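Local coordinates for Lmo2812 protein (Listeria monocytogenes EGD-e, PDB 5ZQA), which is a penicillin-binding protein of the peptidase S11 family that probably acts as a serine-type D-Ala-D-Ala carboxypeptidase on cell-wall peptides, at residues G239-R243 / M269-F273. Numbering follows the deposited sequence.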
ATOM      1  N   GLY A 239      -2.828  -4.468  -6.668  1.00  8.14           N
ATOM      2  CA  GLY A 239      -3.448  -3.776  -7.780  1.00  8.94           C
ATOM      3  C   GLY A 239      -4.950  -3.670  -7.605  1.00  7.83           C
ATOM      4  O   GLY A 239      -5.551  -4.486  -6.924  1.00  8.20           O
ATOM      5  N   THR A 240      -5.556  -2.663  -8.226  1.00  7.23           N
ATOM      6  CA  THR A 240      -7.008  -2.614  -8.289  1.00  9.08           C
ATOM      7  C   THR A 240      -7.428  -1.960  -9.599  1.00  9.20           C
ATOM      8  O   THR A 240      -6.742  -1.066 -10.120  1.00  9.52           O
ATOM      9  CB  THR A 240      -7.622  -1.894  -7.064  1.00  8.56           C
ATOM     10  OG1 THR A 240      -9.050  -2.042  -7.100  1.00  9.93           O
ATOM     11  CG2 THR A 240      -7.250  -0.416  -7.014  1.00  8.71           C
ATOM     12  N   ALA A 241      -8.530  -2.460 -10.144  1.00 10.25           N
ATOM     13  CA  ALA A 241      -9.077  -1.987 -11.412  1.00  9.11           C
ATOM     14  C   ALA A 241     -10.581  -2.147 -11.379  1.00 10.57           C
ATOM     15  O   ALA A 241     -11.086  -3.076 -10.753  1.00  9.40           O
ATOM     16  CB  ALA A 241      -8.497  -2.776 -12.577  1.00  9.85           C
ATOM     17  N   GLU A 242     -11.292  -1.256 -12.062  1.00 11.12           N
ATOM     18  CA  GLU A 242     -12.744  -1.372 -12.197  1.00 10.98           C
ATOM     19  C   GLU A 242     -13.129  -1.322 -13.672  1.00 13.08           C
ATOM     20  O   GLU A 242     -12.623  -0.476 -14.423  1.00 13.29           O
ATOM     21  CB  GLU A 242     -13.460  -0.256 -11.428  1.00 13.62           C
ATOM     22  CG  GLU A 242     -14.977  -0.368 -11.472  1.00 17.85           C
ATOM     23  CD  GLU A 242     -15.675   0.782 -10.764  1.00 25.71           C
ATOM     24  OE1 GLU A 242     -15.154   1.919 -10.805  1.00 33.25           O
ATOM     25  OE2 GLU A 242     -16.747   0.546 -10.165  1.00 33.19           O
ATOM     26  N   ARG A 243     -13.987  -2.257 -14.075  1.00 12.29           N
ATOM     27  CA  ARG A 243     -14.561  -2.294 -15.423  1.00 12.50           C
ATOM     28  C   ARG A 243     -16.018  -2.694 -15.342  1.00 12.80           C
ATOM     29  O   ARG A 243     -16.347  -3.674 -14.688  1.00 13.97           O
ATOM     30  CB  ARG A 243     -13.832  -3.289 -16.316  1.00 12.39           C
ATOM     31  CG  ARG A 243     -12.364  -2.999 -16.517  1.00 13.05           C
ATOM     32  CD  ARG A 243     -11.710  -4.088 -17.341  1.00 14.21           C
ATOM     33  NE  ARG A 243     -10.275  -3.866 -17.422  1.00 13.15           N
ATOM     34  CZ  ARG A 243      -9.395  -4.771 -17.825  1.00 13.06           C
ATOM     35  NH1 ARG A 243      -9.799  -5.980 -18.202  1.00 15.14           N
ATOM     36  NH2 ARG A 243      -8.109  -4.467 -17.851  1.00 14.26           N
ATOM     37  N   MET A 269      -5.243  -9.867 -13.398  1.00 11.00           N
ATOM     38  CA  MET A 269      -6.293  -8.971 -13.871  1.00 12.10           C
ATOM     39  C   MET A 269      -7.086  -9.633 -15.002  1.00 15.76           C
ATOM     40  O   MET A 269      -8.307  -9.465 -15.082  1.00 14.78           O
ATOM     41  CB  MET A 269      -5.692  -7.626 -14.311  1.00 13.60           C
ATOM     42  CG  MET A 269      -5.280  -6.727 -13.135  1.00 13.86           C
ATOM     43  SD  MET A 269      -6.706  -6.378 -12.069  1.00 16.34           S
ATOM     44  CE  MET A 269      -5.965  -5.453 -10.716  1.00 13.49           C
ATOM     45  N   GLU A 270      -6.405 -10.410 -15.843  1.00 13.07           N
ATOM     46  CA  GLU A 270      -7.079 -11.179 -16.898  1.00 15.35           C
ATOM     47  C   GLU A 270      -8.084 -12.168 -16.298  1.00 15.63           C
ATOM     48  O   GLU A 270      -9.216 -12.288 -16.771  1.00 15.99           O
ATOM     49  CB  GLU A 270      -6.059 -11.925 -17.771  1.00 17.37           C
ATOM     50  CG  GLU A 270      -6.691 -12.742 -18.894  1.00 23.50           C
ATOM     51  CD  GLU A 270      -5.718 -13.057 -20.018  1.00 36.99           C
ATOM     52  OE1 GLU A 270      -4.936 -12.161 -20.404  1.00 41.34           O
ATOM     53  OE2 GLU A 270      -5.742 -14.201 -20.522  1.00 39.58           O
ATOM     54  N   VAL A 271      -7.669 -12.871 -15.252  1.00 12.51           N
ATOM     55  CA  VAL A 271      -8.565 -13.771 -14.527  1.00 11.47           C
ATOM     56  C   VAL A 271      -9.701 -12.996 -13.876  1.00 13.94           C
ATOM     57  O   VAL A 271     -10.872 -13.407 -13.929  1.00 14.93           O
ATOM     58  CB  VAL A 271      -7.791 -14.562 -13.444  1.00 13.01           C
ATOM     59  CG1 VAL A 271      -8.749 -15.334 -12.534  1.00 15.72           C
ATOM     60  CG2 VAL A 271      -6.820 -15.509 -14.116  1.00 14.55           C
ATOM     61  N   GLY A 272      -9.351 -11.874 -13.257  1.00 11.72           N
ATOM     62  CA  GLY A 272     -10.328 -11.078 -12.533  1.00 14.18           C
ATOM     63  C   GLY A 272     -11.499 -10.626 -13.388  1.00 13.52           C
ATOM     64  O   GLY A 272     -12.627 -10.523 -12.899  1.00 17.02           O
ATOM     65  N   PHE A 273     -11.240 -10.362 -14.666  1.00 13.21           N
ATOM     66  CA  PHE A 273     -12.294  -9.888 -15.561  1.00 15.43           C
ATOM     67  C   PHE A 273     -12.708 -10.910 -16.607  1.00 18.31           C
ATOM     68  O   PHE A 273     -13.415 -10.574 -17.559  1.00 23.54           O
ATOM     69  CB  PHE A 273     -11.862  -8.590 -16.248  1.00 15.79           C
ATOM     70  CG  PHE A 273     -11.757  -7.433 -15.306  1.00 12.89           C
ATOM     71  CD1 PHE A 273     -12.893  -6.868 -14.755  1.00 13.41           C
ATOM     72  CD2 PHE A 273     -10.518  -6.929 -14.946  1.00 12.59           C
ATOM     73  CE1 PHE A 273     -12.795  -5.815 -13.871  1.00 12.05           C
ATOM     74  CE2 PHE A 273     -10.415  -5.872 -14.068  1.00 12.94           C
ATOM     75  CZ  PHE A 273     -11.553  -5.315 -13.528  1.00 12.22           C
TER
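Helix-on-sheet packing in the transpeptidase-like fold of this penicillin-binding protein brings Arg243 over Phe273, where the last turn of helix 258-272 meets the end of strand 236-243. The strand lies inside the five-stranded antiparallel sheet, between 246-255 and 222-230, and the helix follows strand 246-255 in the chain.

Phe273, where the chain departs from the helical conformation, still gives its N to Met269 O in a 3.1 Å backbone hydrogen bond. Its ring extends to the strand, and Arg243 lies across one face. CD of Arg243 stands 3.7 Å from the centroid of the Phe273 ring, only 3° off the ring normal. The guanidinium stacks on the same ring, with its centre 4.4 Å from that of the ring. The planes differ by 21°, so the stack is nearly parallel, and NH1 of Arg243 approaches CD2 of Phe273 to 3.5 Å. A chain extended from CG to NE carries the arginine across the ring face. NH2 of the stacked guanidinium is hydrogen-bonded to the carbonyl O of Gln220, a bond that would restrain its rotation.

At the ring edge, CZ of Phe273 lies 3.6 Å from the carbonyl O of Ala241, near the ring plane. CB of Ala241 touches both CE2 of Phe273 (3.9 Å) and SD of Met269 (4.1 Å). Met269, bent at chi2 (-59°), sets its CE against the backbone, 3.7 Å from C of Gly239. Val248 of the adjacent strand touches both Met269 and Phe273.

No hydrogen bond joins the two segments: the contact combines buried apolar packing around Met269 and Ala241 with a partly exposed cation-pi stack, in which the ring probably offers its pi electrons to the arginine's positive charge.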